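Local coordinates for protein RsfP (Uncultured bacterium, PDB 4GLJ) that probably cleaves methylthioadenosine with phosphate, as a methylthioadenosine phosphorylase of the phosphorylase superfamily, and also binds the dye rhodamine B, at residues A[44-49]-A[75-80]; A[109-114]-A[215-220]; A[133-138]-A[271-276]. All blocks are in the same frame, centred on the assembly; numbering follows the deposited sequence.

Interaction 1 (A[44-49]-A[75-80]); sequences EPSDDI and EVPYRA
Pro77 lays CG and CD of its ring against the bend made by Glu44, Pro45 and Ser46, and these two atoms do most of the touching. CG is 3.4 Å from the backbone O of Glu44, while CD is 3.2 Å from OG of Ser46. The hydroxyl comes to CD because OG of Ser46 is anti to its own carbonyl carbon and beside the backbone N (chi1 -65°). That placement also lets OG hydrogen-bond to the carbonyl O of Arg64, so the polar end of Ser46 is satisfied although its neighbours across the contact are carbon atoms.

Next to Pro77, CG1 of Val76 meets the same hydroxyl oxygen at 3.8 Å. This branch is anti to the backbone N (chi1 167°), and it also lies 3.6 Å above the plane of the Tyr78 ring, over its centre. One methyl thus fills the angle between the serine and the aromatic face. The Pro77 ring is presented by an inverse gamma turn centred on it, closed by a weak 2.8 Å bond from Tyr78 N to Val76 O; Pro77 is also the N-cap residue of helix 78-87.

One turn on, CB of Ala80 points into the bend, 3.5 Å from Glu44 O and 3.8 Å from Pro45 N. The carbonyl of Glu44 therefore faces carbon from both Pro77 and Ala80, and the contact across the two segments is van der Waals in kind.

Segment 44-49 belongs to the connection between strand 33-36 and strand 49-54, laid over the start of helix 78-87. Asn81 of that helix accepts from Ser46 N and, with Ala84, supports the Pro45 ring, while Tyr78 packs against helix 200-209.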
# COMPACT_ATOMS: atom_id res chain seq x y z
N GLU A 44 7.43 -20.46 -12.44
CA GLU A 44 6.76 -20.67 -13.70
C GLU A 44 5.90 -19.48 -14.08
O GLU A 44 5.24 -18.86 -13.23
CB GLU A 44 5.89 -21.92 -13.63
CG GLU A 44 6.66 -23.15 -13.17
CD GLU A 44 5.91 -24.45 -13.47
OE1 GLU A 44 4.82 -24.63 -12.86
OE2 GLU A 44 6.41 -25.26 -14.30
N PRO A 45 5.85 -19.17 -15.40
CA PRO A 45 4.89 -18.20 -15.90
C PRO A 45 3.47 -18.69 -15.66
O PRO A 45 3.32 -19.87 -15.29
CB PRO A 45 5.13 -18.16 -17.41
CG PRO A 45 6.50 -18.72 -17.55
CD PRO A 45 6.66 -19.75 -16.47
N SER A 46 2.48 -17.82 -15.92
CA SER A 46 1.09 -18.11 -15.66
C SER A 46 0.62 -19.36 -16.40
O SER A 46 -0.20 -20.08 -15.88
CB SER A 46 0.22 -16.99 -16.08
OG SER A 46 0.42 -15.82 -15.36
N ASP A 47 1.14 -19.62 -17.60
CA ASP A 47 0.78 -20.80 -18.39
C ASP A 47 1.92 -20.99 -19.39
O ASP A 47 2.76 -20.09 -19.53
CB ASP A 47 -0.52 -20.46 -19.12
CG ASP A 47 -1.15 -21.62 -19.86
OD1 ASP A 47 -0.76 -22.81 -19.66
OD2 ASP A 47 -2.06 -21.31 -20.69
N ASP A 48 1.93 -22.11 -20.11
CA ASP A 48 2.84 -22.27 -21.25
C ASP A 48 2.62 -21.12 -22.22
O ASP A 48 1.51 -20.69 -22.43
CB ASP A 48 2.55 -23.60 -21.96
CG ASP A 48 2.90 -24.81 -21.12
OD1 ASP A 48 3.60 -24.69 -20.09
OD2 ASP A 48 2.47 -25.91 -21.49
N ILE A 49 3.70 -20.52 -22.70
CA ILE A 49 3.59 -19.50 -23.70
C ILE A 49 3.31 -20.13 -25.08
O ILE A 49 3.96 -21.12 -25.49
CB ILE A 49 4.86 -18.66 -23.64
CG1 ILE A 49 4.79 -17.81 -22.35
CG2 ILE A 49 5.03 -17.77 -24.87
CD1 ILE A 49 6.17 -17.50 -21.84
N GLU A 75 -2.00 -12.78 -7.43
CA GLU A 75 -1.07 -13.89 -7.34
C GLU A 75 -0.46 -14.20 -8.74
O GLU A 75 0.26 -15.19 -8.91
CB GLU A 75 -1.75 -15.13 -6.71
CG GLU A 75 -2.80 -15.65 -7.68
CD GLU A 75 -3.65 -16.79 -7.04
OE1 GLU A 75 -3.20 -17.41 -6.04
OE2 GLU A 75 -4.72 -17.08 -7.59
N VAL A 76 -0.75 -13.38 -9.74
CA VAL A 76 -0.15 -13.64 -11.06
C VAL A 76 1.39 -13.60 -10.91
O VAL A 76 1.91 -12.64 -10.27
CB VAL A 76 -0.67 -12.60 -12.02
CG1 VAL A 76 0.16 -12.60 -13.34
CG2 VAL A 76 -2.16 -12.87 -12.33
N PRO A 77 2.13 -14.55 -11.53
CA PRO A 77 3.56 -14.45 -11.35
C PRO A 77 4.15 -13.43 -12.36
O PRO A 77 4.80 -13.81 -13.40
CB PRO A 77 4.03 -15.90 -11.67
CG PRO A 77 3.09 -16.32 -12.80
CD PRO A 77 1.77 -15.67 -12.45
N TYR A 78 4.02 -12.14 -12.02
CA TYR A 78 4.44 -11.10 -12.99
C TYR A 78 5.92 -11.19 -13.36
O TYR A 78 6.22 -10.98 -14.52
CB TYR A 78 4.16 -9.71 -12.35
CG TYR A 78 2.68 -9.45 -12.23
CD1 TYR A 78 1.94 -9.05 -13.31
CD2 TYR A 78 2.04 -9.68 -11.00
CE1 TYR A 78 0.57 -8.86 -13.18
CE2 TYR A 78 0.66 -9.50 -10.87
CZ TYR A 78 -0.05 -9.17 -11.96
OH TYR A 78 -1.38 -8.96 -11.85
N ARG A 79 6.82 -11.41 -12.41
CA ARG A 79 8.24 -11.49 -12.70
C ARG A 79 8.62 -12.67 -13.59
O ARG A 79 9.28 -12.47 -14.55
CB ARG A 79 9.06 -11.53 -11.41
CG ARG A 79 9.28 -10.21 -10.70
CD ARG A 79 10.03 -10.37 -9.40
NE ARG A 79 9.37 -11.33 -8.55
CZ ARG A 79 9.89 -11.91 -7.49
NH1 ARG A 79 11.10 -11.64 -7.08
NH2 ARG A 79 9.15 -12.76 -6.83
N ALA A 80 8.12 -13.88 -13.31
CA ALA A 80 8.23 -15.02 -14.28
C ALA A 80 7.72 -14.76 -15.66
O ALA A 80 8.37 -15.13 -16.63
CB ALA A 80 7.66 -16.32 -13.68

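Interaction 2 (A[109-114]-A[215-220]); sequences LDMVIP and ATLALV
Val112 and Ala218 form the antiparallel hydrogen-bonded pair at the middle of this contact, with Val112 N 2.9 Å from Ala218 O and Ala218 N 2.8 Å from Val112 O. The short strand axes run at 146° to each other, so the pairing is antiparallel with a marked twist. Toward the start of segment 109-114 the ladder changes: Leu109 N gives a 2.8 Å bond to Val220 O, whereas Val220 N is bonded to Asp110 O. Two residues facing one, with a positive phi of 78° at Leu109, fit a G1 beta bulge. At the other end a water replaces a direct bond, donating to Pro114 O and accepting from Thr216 N.

A weaker polar term supplements these bonds. The CA-H of Met111 approaches Ala218 O, with CA 3.2 Å from that oxygen, giving the carbonyl a second donor besides Val112 N.

The apolar contacts divide between the two faces of the sheet. On one, Met111 lies beside Leu219; its CG is anti to the carbonyl carbon (chi1 -47°) and the chain is extended beyond it, so that SD sits 3.9 Å from both Leu217 CD1 and Leu219 CD2. Leu217 CD1 is also pressed to 3.3 Å from Ile113 CD1, tighter than usual van der Waals contact. A serine in place of Met111 would probably open a gap beside Leu217 CD1 and Leu219 CD2, leaving the Leu219 methyl without its mate on segment 109-114. On the opposite face CG2 of Val112 meets CG2 of Val220 at 3.7 Å.

Helices 145-157 and 237-263 pack on the Met111 and Leu217 side, and strand 92-101 runs parallel to 213-221 along its other edge. This is core packing of the mixed central sheet, flanked by helices, of the phosphorylase-superfamily alpha/beta fold.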
# COMPACT_ATOMS: atom_id res chain seq x y z
N LEU A 109 -17.67 -1.61 -23.94
CA LEU A 109 -17.27 -1.94 -25.32
C LEU A 109 -16.37 -0.90 -26.00
O LEU A 109 -15.85 -1.16 -27.09
CB LEU A 109 -18.49 -2.25 -26.23
CG LEU A 109 -19.54 -3.24 -25.76
CD1 LEU A 109 -20.45 -3.38 -26.95
CD2 LEU A 109 -18.99 -4.58 -25.34
N ASP A 110 -16.14 0.25 -25.37
CA ASP A 110 -15.10 1.12 -25.89
C ASP A 110 -13.76 0.47 -25.56
O ASP A 110 -13.62 -0.37 -24.59
CB ASP A 110 -15.12 2.49 -25.25
CG ASP A 110 -16.26 3.38 -25.74
OD1 ASP A 110 -16.99 3.01 -26.71
OD2 ASP A 110 -16.42 4.46 -25.09
N MET A 111 -12.75 0.89 -26.32
CA MET A 111 -11.35 0.64 -25.91
C MET A 111 -10.66 1.93 -25.57
O MET A 111 -11.08 3.01 -26.01
CB MET A 111 -10.59 -0.13 -26.98
CG MET A 111 -11.41 -1.34 -27.49
SD MET A 111 -10.40 -2.37 -28.59
CE MET A 111 -11.61 -3.54 -29.20
N VAL A 112 -9.61 1.79 -24.77
CA VAL A 112 -8.89 2.89 -24.23
C VAL A 112 -7.41 2.51 -24.34
O VAL A 112 -6.98 1.39 -23.99
CB VAL A 112 -9.28 3.16 -22.75
CG1 VAL A 112 -8.45 4.32 -22.21
CG2 VAL A 112 -10.77 3.55 -22.66
N ILE A 113 -6.63 3.45 -24.84
CA ILE A 113 -5.16 3.25 -24.90
C ILE A 113 -4.53 4.26 -23.92
O ILE A 113 -4.29 5.42 -24.26
CB ILE A 113 -4.58 3.54 -26.35
CG1 ILE A 113 -5.42 2.83 -27.42
CG2 ILE A 113 -3.08 3.18 -26.43
CD1 ILE A 113 -5.52 1.37 -27.18
N PRO A 114 -4.31 3.84 -22.71
CA PRO A 114 -3.85 4.86 -21.71
C PRO A 114 -2.42 5.30 -21.99
O PRO A 114 -1.65 4.59 -22.70
CB PRO A 114 -3.94 4.08 -20.38
CG PRO A 114 -3.80 2.63 -20.79
CD PRO A 114 -4.63 2.56 -22.08
N ALA A 215 2.88 -1.47 -23.89
CA ALA A 215 1.70 -0.59 -23.87
C ALA A 215 0.43 -1.41 -23.68
O ALA A 215 0.43 -2.64 -23.81
CB ALA A 215 1.62 0.35 -25.09
N THR A 216 -0.69 -0.72 -23.41
CA THR A 216 -1.90 -1.44 -22.96
C THR A 216 -3.05 -1.12 -23.93
O THR A 216 -3.24 0.02 -24.30
CB THR A 216 -2.29 -0.99 -21.54
OG1 THR A 216 -1.25 -1.47 -20.62
CG2 THR A 216 -3.63 -1.63 -21.10
N LEU A 217 -3.73 -2.17 -24.36
CA LEU A 217 -5.03 -2.01 -25.01
C LEU A 217 -6.13 -2.38 -23.94
O LEU A 217 -6.29 -3.56 -23.60
CB LEU A 217 -5.11 -2.95 -26.22
CG LEU A 217 -6.46 -3.04 -26.96
CD1 LEU A 217 -6.75 -1.68 -27.57
CD2 LEU A 217 -6.44 -4.11 -28.04
N ALA A 218 -6.81 -1.37 -23.39
CA ALA A 218 -7.80 -1.59 -22.32
C ALA A 218 -9.19 -1.74 -22.94
O ALA A 218 -9.56 -0.97 -23.83
CB ALA A 218 -7.74 -0.46 -21.32
N LEU A 219 -9.93 -2.70 -22.44
CA LEU A 219 -11.26 -3.01 -22.91
C LEU A 219 -12.24 -2.66 -21.78
O LEU A 219 -12.22 -3.26 -20.73
CB LEU A 219 -11.36 -4.51 -23.19
CG LEU A 219 -10.18 -5.14 -23.96
CD1 LEU A 219 -10.47 -6.62 -24.23
CD2 LEU A 219 -9.98 -4.38 -25.27
N VAL A 220 -13.06 -1.67 -22.03
CA VAL A 220 -14.03 -1.22 -21.06
C VAL A 220 -15.16 -2.20 -20.92
O VAL A 220 -15.95 -2.49 -21.86
CB VAL A 220 -14.55 0.22 -21.38
CG1 VAL A 220 -15.51 0.62 -20.27
CG2 VAL A 220 -13.36 1.22 -21.52
O HOH W 1 -1.31 1.98 -23.71

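Interaction 3 (A[133-138]-A[271-276]); sequences AVAHVS and TALTQA. With RHB (N-[9-(2-carboxyphenyl)-6-(diethylamino)-3H-xanthen-3-ylidene]-N-ethylethanaminium), chain B.
Ala276 O is approached by two donors from segment 133-138. His136 N makes a nearly straight hydrogen bond of 2.9 Å to it (163° at the hydrogen), arriving above the carbonyl plane. The CA-H of Ala135 adds a contact, with Ala135 CA 3.2 Å from Ala276 O. A water forms a second bridge, donating to Ala272 O and accepting from Ser138 N.

Around these bonds the alanines, Val137 and Leu273 pack closely. CB of Ala276 sits 3.3 Å from His136 O and 3.7 Å from Val137 CG1. Since that branch is anti to the carbonyl carbon (chi1 -61°), it also meets Leu273 CD1, whose other partner is Ala135 CB at 3.9 Å.

The His136 ring carries rhodamine B over one face, with dye atom C12 4.0 Å above the ring plane and offset toward the rim. Its ND1 is hydrogen-bonded to the carbonyl O of Pro177 of the third subunit, which would limit rotation of the ring beneath the dye.

Segment 133-138 belongs to the loop that follows strand 111-119 and precedes helix 145-157 in the chain, and segment 271-276 to the one after helix 237-263 and before helix 286-291; Val137 and Ala272 both rest on Arg208 of helix 200-209.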
# COMPACT_ATOMS: atom_id res chain seq x y z
N ALA A 133 21.61 -6.31 -6.34
CA ALA A 133 21.68 -5.41 -7.51
C ALA A 133 20.69 -4.28 -7.28
O ALA A 133 19.56 -4.55 -6.86
CB ALA A 133 21.29 -6.16 -8.74
N VAL A 134 21.11 -3.04 -7.54
CA VAL A 134 20.25 -1.84 -7.37
C VAL A 134 20.12 -1.18 -8.74
O VAL A 134 21.15 -0.97 -9.47
CB VAL A 134 20.96 -0.83 -6.39
CG1 VAL A 134 20.19 0.50 -6.24
CG2 VAL A 134 21.20 -1.46 -5.01
N ALA A 135 18.88 -0.84 -9.11
CA ALA A 135 18.59 -0.13 -10.37
C ALA A 135 17.34 0.68 -10.13
O ALA A 135 16.38 0.24 -9.44
CB ALA A 135 18.34 -1.11 -11.53
N HIS A 136 17.29 1.85 -10.76
CA HIS A 136 16.11 2.73 -10.61
C HIS A 136 15.62 3.19 -11.98
O HIS A 136 16.01 4.23 -12.44
CB HIS A 136 16.52 3.93 -9.77
CG HIS A 136 16.82 3.59 -8.33
ND1 HIS A 136 15.82 3.34 -7.41
CD2 HIS A 136 18.02 3.40 -7.67
CE1 HIS A 136 16.39 3.03 -6.24
NE2 HIS A 136 17.73 3.11 -6.38
N VAL A 137 14.81 2.41 -12.68
CA VAL A 137 14.36 2.86 -14.05
C VAL A 137 13.33 4.00 -13.90
O VAL A 137 12.63 4.10 -12.90
CB VAL A 137 13.79 1.70 -14.88
CG1 VAL A 137 14.86 0.64 -15.08
CG2 VAL A 137 12.56 1.06 -14.21
N SER A 138 13.28 4.89 -14.85
CA SER A 138 12.23 5.91 -14.86
C SER A 138 10.93 5.33 -15.42
O SER A 138 10.93 4.67 -16.43
CB SER A 138 12.69 7.05 -15.74
OG SER A 138 11.58 7.72 -16.27
N THR A 271 16.58 0.90 -23.98
CA THR A 271 17.79 1.20 -23.28
C THR A 271 17.51 1.62 -21.83
O THR A 271 18.37 2.26 -21.22
CB THR A 271 18.53 2.35 -24.02
OG1 THR A 271 17.60 3.39 -24.33
CG2 THR A 271 19.15 1.86 -25.39
N ALA A 272 16.33 1.25 -21.27
CA ALA A 272 15.95 1.74 -19.93
C ALA A 272 16.90 1.31 -18.81
O ALA A 272 17.08 2.05 -17.87
CB ALA A 272 14.53 1.33 -19.56
N LEU A 273 17.50 0.13 -18.91
CA LEU A 273 18.35 -0.34 -17.86
C LEU A 273 19.71 0.29 -17.80
O LEU A 273 20.23 0.51 -16.71
CB LEU A 273 18.35 -1.87 -17.77
CG LEU A 273 18.86 -2.38 -16.43
CD1 LEU A 273 17.95 -1.83 -15.31
CD2 LEU A 273 18.83 -3.90 -16.44
N THR A 274 20.24 0.73 -18.94
CA THR A 274 21.63 1.19 -19.02
C THR A 274 22.04 2.43 -18.22
O THR A 274 23.10 2.42 -17.63
CB THR A 274 22.09 1.34 -20.49
OG1 THR A 274 21.53 2.52 -21.03
CG2 THR A 274 21.62 0.13 -21.30
N GLN A 275 21.24 3.50 -18.15
CA GLN A 275 21.61 4.55 -17.14
C GLN A 275 20.89 4.44 -15.75
O GLN A 275 21.14 5.25 -14.85
CB GLN A 275 21.58 5.98 -17.74
CG GLN A 275 20.32 6.33 -18.51
CD GLN A 275 19.67 5.13 -19.22
OE1 GLN A 275 18.95 4.34 -18.60
NE2 GLN A 275 19.91 5.00 -20.52
N ALA A 276 20.02 3.44 -15.59
CA ALA A 276 19.33 3.19 -14.34
C ALA A 276 20.04 2.22 -13.43
O ALA A 276 19.79 2.23 -12.22
CB ALA A 276 17.95 2.67 -14.65
O2 RHB B . 23.36 5.37 -10.28
C26 RHB B . 22.76 5.68 -11.33
C19 RHB B . 21.44 6.37 -11.28
C14 RHB B . 20.82 6.90 -10.15
C15 RHB B . 19.59 7.53 -10.31
C16 RHB B . 18.96 7.63 -11.53
C17 RHB B . 19.57 7.10 -12.64
C18 RHB B . 20.80 6.48 -12.50
C9 RHB B . 21.32 6.90 -8.74
C8 RHB B . 20.28 7.08 -7.67
C13 RHB B . 18.93 7.21 -7.97
C12 RHB B . 17.97 7.37 -6.97
C11 RHB B . 18.34 7.36 -5.65
N1 RHB B . 17.39 7.58 -4.62
C35 RHB B . 16.55 8.67 -5.16
C36 RHB B . 17.51 9.67 -5.78
C22 RHB B . 16.58 6.45 -4.08
C23 RHB B . 17.32 5.79 -2.90
C10 RHB B . 19.69 7.26 -5.37
C7 RHB B . 20.65 7.10 -6.36
O1 RHB B . 21.97 6.97 -6.01
C1 RHB B . 22.99 6.82 -6.92
C2 RHB B . 22.74 6.78 -8.28
C6 RHB B . 24.28 6.70 -6.44
C5 RHB B . 25.35 6.53 -7.30
C4 RHB B . 25.12 6.49 -8.66
C3 RHB B . 23.82 6.61 -9.16
N2 RHB B . 26.65 6.43 -6.76
C24 RHB B . 26.83 5.20 -5.97
C25 RHB B . 27.92 5.44 -4.94
C33 RHB B . 27.67 6.55 -7.82
C34 RHB B . 28.95 7.07 -7.21
O3 RHB B . 23.26 5.47 -12.45
O HOH W 2 15.24 4.06 -17.26

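Interaction 2 is sheet core, dominated by backbone bonds and apolar side chains on both faces, and no other subunit touches it. Interaction 1 sets a loop on a helix start and interaction 3 joins two loops, yet most of their touching residues are still buried. Interaction 1 is van der Waals packing, with the polar atoms of Ser46 bonded to Arg64, Arg70 and Asn81, whereas interaction 3 has a direct backbone bond, a water bridge and a dye. Both reach helix 200-209. Glu75, beside interaction 1, bonds to Asp131 of the second subunit, whereas His136, within interaction 3, bonds to Pro177 of the third subunit. Strand 111-119 of interaction 2 leads on to the loop of interaction 3.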